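Local coordinates for protein phiAB6 tailspike (Unidentified phage, PDB 5JS4) that fragments the exopolysaccharide of the bacterium Acinetobacter baumannii as a trimeric phage tailspike built on a beta-helix, at residues G296-G301 against T336-T341; G303-F308 against H366-N371; T388-Y393 against H416-Q421. All blocks are in the same frame, centred on the assembly; numbering follows the deposited sequence.

Interaction 1. Residues G296-G301 against T336-T341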
loop_
_atom_site.group_PDB
_atom_site.type_symbol
_atom_site.label_atom_id
_atom_site.label_comp_id
_atom_site.label_asym_id
_atom_site.label_seq_id
_atom_site.Cartn_x
_atom_site.Cartn_y
_atom_site.Cartn_z
ATOM N N GLY A 296 -28.523 7.940 12.309
ATOM C CA GLY A 296 -27.878 6.841 11.605
ATOM C C GLY A 296 -28.700 5.573 11.723
ATOM O O GLY A 296 -29.770 5.557 12.341
ATOM N N LEU A 297 -28.181 4.501 11.144
ATOM C CA LEU A 297 -28.916 3.254 11.042
ATOM C C LEU A 297 -28.044 2.089 11.496
ATOM O O LEU A 297 -26.985 1.842 10.923
ATOM C CB LEU A 297 -29.383 3.058 9.599
ATOM C CG LEU A 297 -30.224 1.826 9.266
ATOM C CD1 LEU A 297 -31.457 1.717 10.153
ATOM C CD2 LEU A 297 -30.631 1.876 7.803
ATOM N N VAL A 298 -28.495 1.398 12.539
ATOM C CA VAL A 298 -27.812 0.219 13.066
ATOM C C VAL A 298 -28.776 -0.963 13.010
ATOM O O VAL A 298 -29.858 -0.927 13.603
ATOM C CB VAL A 298 -27.333 0.447 14.512
ATOM C CG1 VAL A 298 -26.623 -0.785 15.052
ATOM C CG2 VAL A 298 -26.414 1.658 14.580
ATOM N N GLY A 299 -28.387 -2.004 12.282
ATOM C CA GLY A 299 -29.233 -3.176 12.118
ATOM C C GLY A 299 -29.063 -4.177 13.240
ATOM O O GLY A 299 -28.512 -3.864 14.301
ATOM N N ASN A 300 -29.543 -5.389 12.996
ATOM C CA ASN A 300 -29.427 -6.486 13.953
ATOM C C ASN A 300 -28.585 -7.627 13.390
ATOM O O ASN A 300 -28.801 -8.797 13.708
ATOM C CB ASN A 300 -30.813 -6.969 14.408
ATOM C CG ASN A 300 -31.733 -7.339 13.254
ATOM O OD1 ASN A 300 -31.321 -7.408 12.094
ATOM N ND2 ASN A 300 -32.994 -7.582 13.578
ATOM N N GLY A 301 -27.613 -7.269 12.554
ATOM C CA GLY A 301 -26.652 -8.226 12.044
ATOM C C GLY A 301 -26.333 -8.026 10.582
ATOM O O GLY A 301 -27.181 -7.594 9.793
ATOM N N THR A 336 -23.812 7.213 10.348
ATOM C CA THR A 336 -23.580 5.802 10.641
ATOM C C THR A 336 -24.548 4.924 9.865
ATOM O O THR A 336 -25.753 5.155 9.899
ATOM C CB THR A 336 -23.788 5.526 12.144
ATOM O OG1 THR A 336 -22.901 6.348 12.911
ATOM C CG2 THR A 336 -23.551 4.059 12.485
ATOM N N ILE A 337 -24.011 3.933 9.156
ATOM C CA ILE A 337 -24.788 2.776 8.704
ATOM C C ILE A 337 -23.946 1.558 9.056
ATOM O O ILE A 337 -22.843 1.416 8.546
ATOM C CB ILE A 337 -25.078 2.772 7.190
ATOM C CG1 ILE A 337 -25.716 4.092 6.750
ATOM C CG2 ILE A 337 -25.998 1.607 6.837
ATOM C CD1 ILE A 337 -25.872 4.242 5.252
ATOM N N GLN A 338 -24.448 0.690 9.928
ATOM C CA GLN A 338 -23.641 -0.446 10.371
ATOM C C GLN A 338 -24.445 -1.646 10.834
ATOM O O GLN A 338 -25.595 -1.518 11.255
ATOM C CB GLN A 338 -22.676 -0.018 11.484
ATOM C CG GLN A 338 -23.338 0.399 12.786
ATOM C CD GLN A 338 -22.330 0.677 13.891
ATOM O OE1 GLN A 338 -21.268 1.250 13.648
ATOM N NE2 GLN A 338 -22.662 0.278 15.110
ATOM N N ASN A 339 -23.809 -2.815 10.753
ATOM C CA ASN A 339 -24.333 -4.040 11.337
ATOM C C ASN A 339 -25.717 -4.349 10.778
ATOM O O ASN A 339 -26.643 -4.649 11.526
ATOM C CB ASN A 339 -24.384 -3.887 12.863
ATOM C CG ASN A 339 -24.715 -5.181 13.575
ATOM O OD1 ASN A 339 -24.191 -6.234 13.233
ATOM N ND2 ASN A 339 -25.588 -5.105 14.575
ATOM N N LEU A 340 -25.843 -4.268 9.456
ATOM C CA LEU A 340 -27.150 -4.209 8.812
ATOM C C LEU A 340 -27.264 -5.133 7.609
ATOM O O LEU A 340 -26.345 -5.237 6.805
ATOM C CB LEU A 340 -27.436 -2.775 8.362
ATOM C CG LEU A 340 -28.727 -2.526 7.576
ATOM C CD1 LEU A 340 -29.951 -2.789 8.439
ATOM C CD2 LEU A 340 -28.734 -1.104 7.039
ATOM N N THR A 341 -28.413 -5.790 7.508
ATOM C CA THR A 341 -28.813 -6.524 6.321
ATOM C C THR A 341 -30.083 -5.859 5.812
ATOM O O THR A 341 -31.031 -5.677 6.572
ATOM C CB THR A 341 -29.082 -8.000 6.658
ATOM O OG1 THR A 341 -27.943 -8.542 7.338
ATOM C CG2 THR A 341 -29.356 -8.821 5.401
HETATM O O HOH W 1 -29.658 -6.281 10.096
#
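Strands 296-298 and 336-338 run parallel, their short axes 15° apart, with L297 bridged to I337 and V298 to Q338. L297 is held through both its backbone polar atoms: its N donates to T336 O at 2.8 Å, and its O accepts from Q338 N. G299 N then bonds to Q338 O. V298 and Q338 lie alongside each other on one face, V298 CG2 meeting Q338 CG at 3.8 Å. On the other face L297 packs on the chain beyond the corner at N339, where its CD2 touches L340 CD2 at 3.6 Å and the two leucines cross at about a right angle. F354 and I315 also touch both leucines, in the apolar core enclosed by the coils.

These are successive rungs of a right-handed parallel beta-helix of the pectate lyase-like kind. At N339 the backbone takes up left-handed helical angles (phi 57°), bending the chain from one face of the solenoid to the next. The carbonyl oxygen of N339 receives G301 N at 3.0 Å, the donor sitting well above the carbonyl plane.

G301 O is gripped twice, by T341 OG1 at 2.7 Å and by a water that also donates to N300 OD1 and accepts from T341 N at 2.9 Å. The T341 hydroxyl, with chi1 -53° turning OG1 anti to the carbonyl carbon, additionally accepts from G303 N and meets Q274 NE2 of the second subunit. N300 ND2 is bonded to G279 O, which helps to fix the amide whose oxygen holds the water.

Interaction 2. Residues G303-F308 against H366-N371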
loop_
_atom_site.group_PDB
_atom_site.type_symbol
_atom_site.label_atom_id
_atom_site.label_comp_id
_atom_site.label_asym_id
_atom_site.label_seq_id
_atom_site.Cartn_x
_atom_site.Cartn_y
_atom_site.Cartn_z
ATOM N N GLY A 303 -25.552 -10.166 7.624
ATOM C CA GLY A 303 -25.723 -11.566 7.255
ATOM C C GLY A 303 -25.209 -11.897 5.870
ATOM O O GLY A 303 -24.773 -11.021 5.122
ATOM N N LYS A 304 -25.252 -13.181 5.530
ATOM C CA LYS A 304 -24.985 -13.605 4.167
ATOM C C LYS A 304 -26.212 -13.296 3.318
ATOM O O LYS A 304 -27.260 -12.891 3.837
ATOM C CB LYS A 304 -24.643 -15.098 4.109
ATOM C CG LYS A 304 -23.450 -15.480 4.971
ATOM C CD LYS A 304 -23.074 -16.946 4.816
ATOM C CE LYS A 304 -22.067 -17.372 5.871
ATOM N NZ LYS A 304 -21.902 -18.852 5.921
ATOM N N VAL A 305 -26.073 -13.483 2.012
ATOM C CA VAL A 305 -27.136 -13.171 1.067
ATOM C C VAL A 305 -28.006 -14.417 0.916
ATOM O O VAL A 305 -27.878 -15.178 -0.043
ATOM C CB VAL A 305 -26.545 -12.684 -0.273
ATOM C CG1 VAL A 305 -27.640 -12.317 -1.265
ATOM C CG2 VAL A 305 -25.644 -11.478 -0.027
ATOM N N SER A 306 -28.875 -14.626 1.903
ATOM C CA SER A 306 -29.756 -15.791 1.925
ATOM C C SER A 306 -30.976 -15.559 2.814
ATOM O O SER A 306 -30.931 -14.768 3.763
ATOM C CB SER A 306 -28.995 -17.032 2.402
ATOM O OG SER A 306 -28.701 -16.959 3.787
ATOM N N GLU A 307 -32.056 -16.270 2.504
ATOM C CA GLU A 307 -33.311 -16.164 3.255
ATOM C C GLU A 307 -33.128 -16.488 4.737
ATOM O O GLU A 307 -33.821 -15.922 5.584
ATOM C CB GLU A 307 -34.386 -17.078 2.650
ATOM C CG GLU A 307 -34.825 -16.697 1.242
ATOM C CD GLU A 307 -35.570 -15.374 1.170
ATOM O OE1 GLU A 307 -36.257 -15.001 2.145
ATOM O OE2 GLU A 307 -35.474 -14.703 0.122
ATOM N N PHE A 308 -32.197 -17.392 5.042
ATOM C CA PHE A 308 -31.882 -17.748 6.424
ATOM C C PHE A 308 -31.584 -16.498 7.249
ATOM O O PHE A 308 -32.110 -16.340 8.349
ATOM C CB PHE A 308 -30.696 -18.719 6.482
ATOM C CG PHE A 308 -30.262 -19.069 7.881
ATOM C CD1 PHE A 308 -30.895 -20.082 8.588
ATOM C CD2 PHE A 308 -29.218 -18.387 8.493
ATOM C CE1 PHE A 308 -30.496 -20.408 9.875
ATOM C CE2 PHE A 308 -28.817 -18.705 9.780
ATOM C CZ PHE A 308 -29.456 -19.718 10.471
ATOM N N HIS A 366 -19.811 -3.044 7.778
ATOM C CA HIS A 366 -20.475 -4.305 8.093
ATOM C C HIS A 366 -21.933 -4.254 7.676
ATOM O O HIS A 366 -22.843 -4.329 8.507
ATOM C CB HIS A 366 -20.310 -4.645 9.576
ATOM C CG HIS A 366 -18.883 -4.829 9.987
ATOM N ND1 HIS A 366 -18.289 -6.069 10.073
ATOM C CD2 HIS A 366 -17.923 -3.930 10.304
ATOM C CE1 HIS A 366 -17.029 -5.925 10.444
ATOM N NE2 HIS A 366 -16.781 -4.638 10.588
ATOM N N ILE A 367 -22.138 -4.112 6.369
ATOM C CA ILE A 367 -23.476 -4.114 5.797
ATOM C C ILE A 367 -23.596 -5.124 4.663
ATOM O O ILE A 367 -22.612 -5.465 3.997
ATOM C CB ILE A 367 -23.913 -2.711 5.308
ATOM C CG1 ILE A 367 -23.059 -2.226 4.126
ATOM C CG2 ILE A 367 -23.863 -1.720 6.465
ATOM C CD1 ILE A 367 -23.580 -0.961 3.472
ATOM N N THR A 368 -24.821 -5.598 4.473
ATOM C CA THR A 368 -25.177 -6.460 3.360
ATOM C C THR A 368 -26.433 -5.878 2.733
ATOM O O THR A 368 -27.461 -5.769 3.400
ATOM C CB THR A 368 -25.441 -7.895 3.838
ATOM O OG1 THR A 368 -24.279 -8.383 4.513
ATOM C CG2 THR A 368 -25.763 -8.816 2.668
ATOM N N LEU A 369 -26.338 -5.494 1.462
ATOM C CA LEU A 369 -27.463 -4.895 0.742
ATOM C C LEU A 369 -27.786 -5.727 -0.484
ATOM O O LEU A 369 -26.885 -6.128 -1.223
ATOM C CB LEU A 369 -27.154 -3.457 0.334
ATOM C CG LEU A 369 -26.784 -2.505 1.477
ATOM C CD1 LEU A 369 -26.504 -1.115 0.936
ATOM C CD2 LEU A 369 -27.873 -2.439 2.536
ATOM N N ILE A 370 -29.079 -5.979 -0.683
ATOM C CA ILE A 370 -29.552 -6.923 -1.695
ATOM C C ILE A 370 -30.632 -6.272 -2.561
ATOM O O ILE A 370 -31.644 -5.794 -2.047
ATOM C CB ILE A 370 -30.106 -8.209 -1.046
ATOM C CG1 ILE A 370 -29.125 -8.774 -0.005
ATOM C CG2 ILE A 370 -30.390 -9.268 -2.101
ATOM C CD1 ILE A 370 -29.366 -8.299 1.412
ATOM N N ASN A 371 -30.413 -6.290 -3.875
ATOM C CA ASN A 371 -31.278 -5.619 -4.855
ATOM C C ASN A 371 -31.197 -4.095 -4.696
ATOM O O ASN A 371 -30.134 -3.581 -4.350
ATOM C CB ASN A 371 -32.721 -6.159 -4.807
ATOM C CG ASN A 371 -32.789 -7.660 -5.023
ATOM O OD1 ASN A 371 -32.088 -8.206 -5.877
ATOM N ND2 ASN A 371 -33.632 -8.334 -4.253
#
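T368 OG1 donates to G303 O at 2.8 Å, approaching in the carbonyl plane with a C=O...O angle of 152°. The same side chain works with both its branches. With chi1 at -57° the two part: the hydroxyl is directed at the glycine carbonyl and the methyl at V305 CG2, 3.8 Å away. V305 spans two outward-facing residues of one strand, CG2 on T368 and CG1 packed against I370 CG1 at 4.0 Å, the valine and isoleucine lying alongside each other but pointing opposite ways.

T368 and I370 both project outward from strand 367-370 of the beta-helix, and the excursion 303-308 folds down on that outer face. V305 sits at the centre of an inverse gamma turn, closed by a weak bond from S306 N to K304 O, and S306 then takes the N-cap position of helix 307-312. Y310 of this helix and Y394 touch both V305 and I370. The isoleucine side chain lies about 4 Å from a bound malonic acid, probably from the crystallisation liquor, which N371 ND2 hydrogen-bonds.

Interaction 3. Residues T388-Y393 against H416-Q421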
loop_
_atom_site.group_PDB
_atom_site.type_symbol
_atom_site.label_atom_id
_atom_site.label_comp_id
_atom_site.label_asym_id
_atom_site.label_seq_id
_atom_site.Cartn_x
_atom_site.Cartn_y
_atom_site.Cartn_z
ATOM N N THR A 388 -16.561 0.504 4.538
ATOM C CA THR A 388 -15.829 -0.764 4.582
ATOM C C THR A 388 -16.706 -1.968 4.906
ATOM O O THR A 388 -17.738 -1.841 5.557
ATOM C CB THR A 388 -14.651 -0.700 5.590
ATOM O OG1 THR A 388 -13.761 -1.805 5.372
ATOM C CG2 THR A 388 -15.148 -0.709 7.044
ATOM N N ASN A 389 -16.265 -3.138 4.449
ATOM C CA ASN A 389 -16.855 -4.421 4.824
ATOM C C ASN A 389 -18.325 -4.482 4.433
ATOM O O ASN A 389 -19.219 -4.482 5.280
ATOM C CB ASN A 389 -16.659 -4.721 6.319
ATOM C CG ASN A 389 -15.229 -5.109 6.657
ATOM O OD1 ASN A 389 -14.966 -6.214 7.156
ATOM N ND2 ASN A 389 -14.295 -4.220 6.376
ATOM N N ALA A 390 -18.554 -4.527 3.126
ATOM C CA ALA A 390 -19.893 -4.477 2.573
ATOM C C ALA A 390 -20.054 -5.533 1.498
ATOM O O ALA A 390 -19.179 -5.697 0.646
ATOM C CB ALA A 390 -20.169 -3.102 1.998
ATOM N N TRP A 391 -21.174 -6.248 1.557
ATOM C CA TRP A 391 -21.553 -7.203 0.525
ATOM C C TRP A 391 -22.744 -6.606 -0.205
ATOM O O TRP A 391 -23.837 -6.508 0.349
ATOM C CB TRP A 391 -21.846 -8.576 1.141
ATOM C CG TRP A 391 -20.655 -9.102 1.907
ATOM C CD1 TRP A 391 -19.339 -8.918 1.587
ATOM C CD2 TRP A 391 -20.665 -9.879 3.114
ATOM N NE1 TRP A 391 -18.533 -9.523 2.516
ATOM C CE2 TRP A 391 -19.319 -10.119 3.465
ATOM C CE3 TRP A 391 -21.678 -10.388 3.935
ATOM C CZ2 TRP A 391 -18.959 -10.847 4.601
ATOM C CZ3 TRP A 391 -21.318 -11.113 5.066
ATOM C CH2 TRP A 391 -19.970 -11.336 5.385
ATOM N N LEU A 392 -22.500 -6.176 -1.441
ATOM C CA LEU A 392 -23.455 -5.388 -2.210
ATOM C C LEU A 392 -23.874 -6.187 -3.437
ATOM O O LEU A 392 -23.174 -6.205 -4.448
ATOM C CB LEU A 392 -22.824 -4.047 -2.602
ATOM C CG LEU A 392 -22.346 -3.176 -1.432
ATOM C CD1 LEU A 392 -21.745 -1.873 -1.938
ATOM C CD2 LEU A 392 -23.471 -2.892 -0.447
ATOM N N TYR A 393 -25.022 -6.852 -3.326
ATOM C CA TYR A 393 -25.452 -7.843 -4.308
ATOM C C TYR A 393 -26.687 -7.383 -5.084
ATOM O O TYR A 393 -27.631 -6.836 -4.511
ATOM C CB TYR A 393 -25.771 -9.172 -3.614
ATOM C CG TYR A 393 -24.581 -10.058 -3.278
ATOM C CD1 TYR A 393 -23.446 -9.547 -2.647
ATOM C CD2 TYR A 393 -24.614 -11.427 -3.549
ATOM C CE1 TYR A 393 -22.374 -10.365 -2.325
ATOM C CE2 TYR A 393 -23.546 -12.251 -3.223
ATOM C CZ TYR A 393 -22.428 -11.714 -2.611
ATOM O OH TYR A 393 -21.359 -12.517 -2.285
ATOM N N HIS A 416 -13.167 0.147 1.231
ATOM C CA HIS A 416 -12.381 -1.058 1.495
ATOM C C HIS A 416 -13.260 -2.276 1.707
ATOM O O HIS A 416 -14.353 -2.168 2.251
ATOM C CB HIS A 416 -11.536 -0.889 2.761
ATOM C CG HIS A 416 -10.508 0.198 2.679
ATOM N ND1 HIS A 416 -9.948 0.770 3.800
ATOM C CD2 HIS A 416 -9.945 0.820 1.618
ATOM C CE1 HIS A 416 -9.076 1.692 3.432
ATOM N NE2 HIS A 416 -9.051 1.738 2.113
ATOM N N ASN A 417 -12.752 -3.443 1.322
ATOM C CA ASN A 417 -13.401 -4.715 1.641
ATOM C C ASN A 417 -14.851 -4.742 1.159
ATOM O O ASN A 417 -15.763 -5.027 1.936
ATOM C CB ASN A 417 -13.359 -5.006 3.159
ATOM C CG ASN A 417 -11.951 -5.012 3.750
ATOM O OD1 ASN A 417 -11.796 -4.915 4.970
ATOM N ND2 ASN A 417 -10.937 -5.152 2.917
ATOM N N ILE A 418 -15.059 -4.425 -0.118
ATOM C CA ILE A 418 -16.398 -4.421 -0.699
ATOM C C ILE A 418 -16.510 -5.499 -1.765
ATOM O O ILE A 418 -15.678 -5.577 -2.674
ATOM C CB ILE A 418 -16.776 -3.069 -1.338
ATOM C CG1 ILE A 418 -16.466 -1.906 -0.389
ATOM C CG2 ILE A 418 -18.258 -3.075 -1.710
ATOM C CD1 ILE A 418 -16.596 -0.540 -1.033
ATOM N N TYR A 419 -17.551 -6.317 -1.638
ATOM C CA TYR A 419 -17.869 -7.384 -2.576
ATOM C C TYR A 419 -19.098 -6.955 -3.373
ATOM O O TYR A 419 -20.210 -6.962 -2.848
ATOM C CB TYR A 419 -18.164 -8.667 -1.791
ATOM C CG TYR A 419 -18.046 -9.991 -2.529
ATOM C CD1 TYR A 419 -18.199 -10.093 -3.915
ATOM C CD2 TYR A 419 -17.817 -11.158 -1.814
ATOM C CE1 TYR A 419 -18.101 -11.324 -4.557
ATOM C CE2 TYR A 419 -17.718 -12.383 -2.442
ATOM C CZ TYR A 419 -17.862 -12.464 -3.812
ATOM O OH TYR A 419 -17.759 -13.698 -4.414
ATOM N N PHE A 420 -18.885 -6.555 -4.625
ATOM C CA PHE A 420 -19.976 -6.243 -5.548
ATOM C C PHE A 420 -20.261 -7.495 -6.382
ATOM O O PHE A 420 -19.378 -7.958 -7.109
ATOM C CB PHE A 420 -19.588 -5.109 -6.504
ATOM C CG PHE A 420 -19.235 -3.802 -5.835
ATOM C CD1 PHE A 420 -20.209 -2.846 -5.592
ATOM C CD2 PHE A 420 -17.915 -3.501 -5.517
ATOM C CE1 PHE A 420 -19.885 -1.630 -5.010
ATOM C CE2 PHE A 420 -17.582 -2.285 -4.938
ATOM C CZ PHE A 420 -18.569 -1.349 -4.687
ATOM N N GLN A 421 -21.476 -8.036 -6.297
ATOM C CA GLN A 421 -21.814 -9.254 -7.045
ATOM C C GLN A 421 -23.142 -9.156 -7.787
ATOM O O GLN A 421 -24.155 -8.732 -7.225
ATOM C CB GLN A 421 -21.832 -10.482 -6.128
ATOM C CG GLN A 421 -21.981 -11.797 -6.892
ATOM C CD GLN A 421 -21.757 -13.035 -6.037
ATOM O OE1 GLN A 421 -20.837 -13.086 -5.218
ATOM N NE2 GLN A 421 -22.590 -14.050 -6.237
HETATM O O HOH W 2 -12.040 -6.384 7.973
HETATM O O HOH W 3 -16.100 -8.040 1.480
#
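Two neighbouring coils of the parallel beta-helix stack here through a turned corner, T388 and H416 before it and strands 390-393 and 418-421 after it. Both corners are asparagines, N389 and N417, lying side by side, a pair reminiscent of the asparagine ladders of pectate lyases, though here it packs against the second subunit. N389 ND2 donates to T388 OG1 at 2.7 Å, within its own amide plane, and makes a weak bond to N417 OD1 at 3.0 Å. Beyond the corner a continuous backbone ladder forms, its shortest bond from L392 N to Y419 O at 2.8 Å.

On the inner face L392 CD1 bridges I418 CG2 and F420 CE1, the latter at 3.6 Å. The outer face carries aromatic rings beside Q421. Q421 CB stands 3.6 Å from the centre of the Y393 ring, only 5° off its normal, a CH-pi contact; the extended glutamine chain (chi1 -172°) continues along the ring, bringing CD 3.4 Å from Y393 CE2. Y393 in turn points its edge at the face of Y419 in a tilted edge-to-face pair, planes at 58°, its OH lying 3.6 Å from Y419 CE2.

That hydroxyl bonds to Y360 OH of the second subunit, and Y419 OH to E445. The packing of Q421 and Y419 about the ring probably helps to position the Y393 hydroxyl for its bond across the trimer interface.

From the N terminus, segment 296-301 is followed after one residue by 303-308. Interaction 1 closes first, when the chain returns at 336-341 after 34 residues; interaction 2 closes only at 366-371, so the two loops cross. Interaction 3 opens later, in series, with 22 residues between its segments and register partners 28 residues apart, one coil of the beta-helix. Backbone contacts that are probable hydrogen bonds run through all three: L340 O to T368 N joins interactions 1 and 2, and L369 O to Y393 N joins 2 and 3. Consecutive coils are thereby stacked, with the 303-308 excursion laid on their outer side and the second subunit touching every contact.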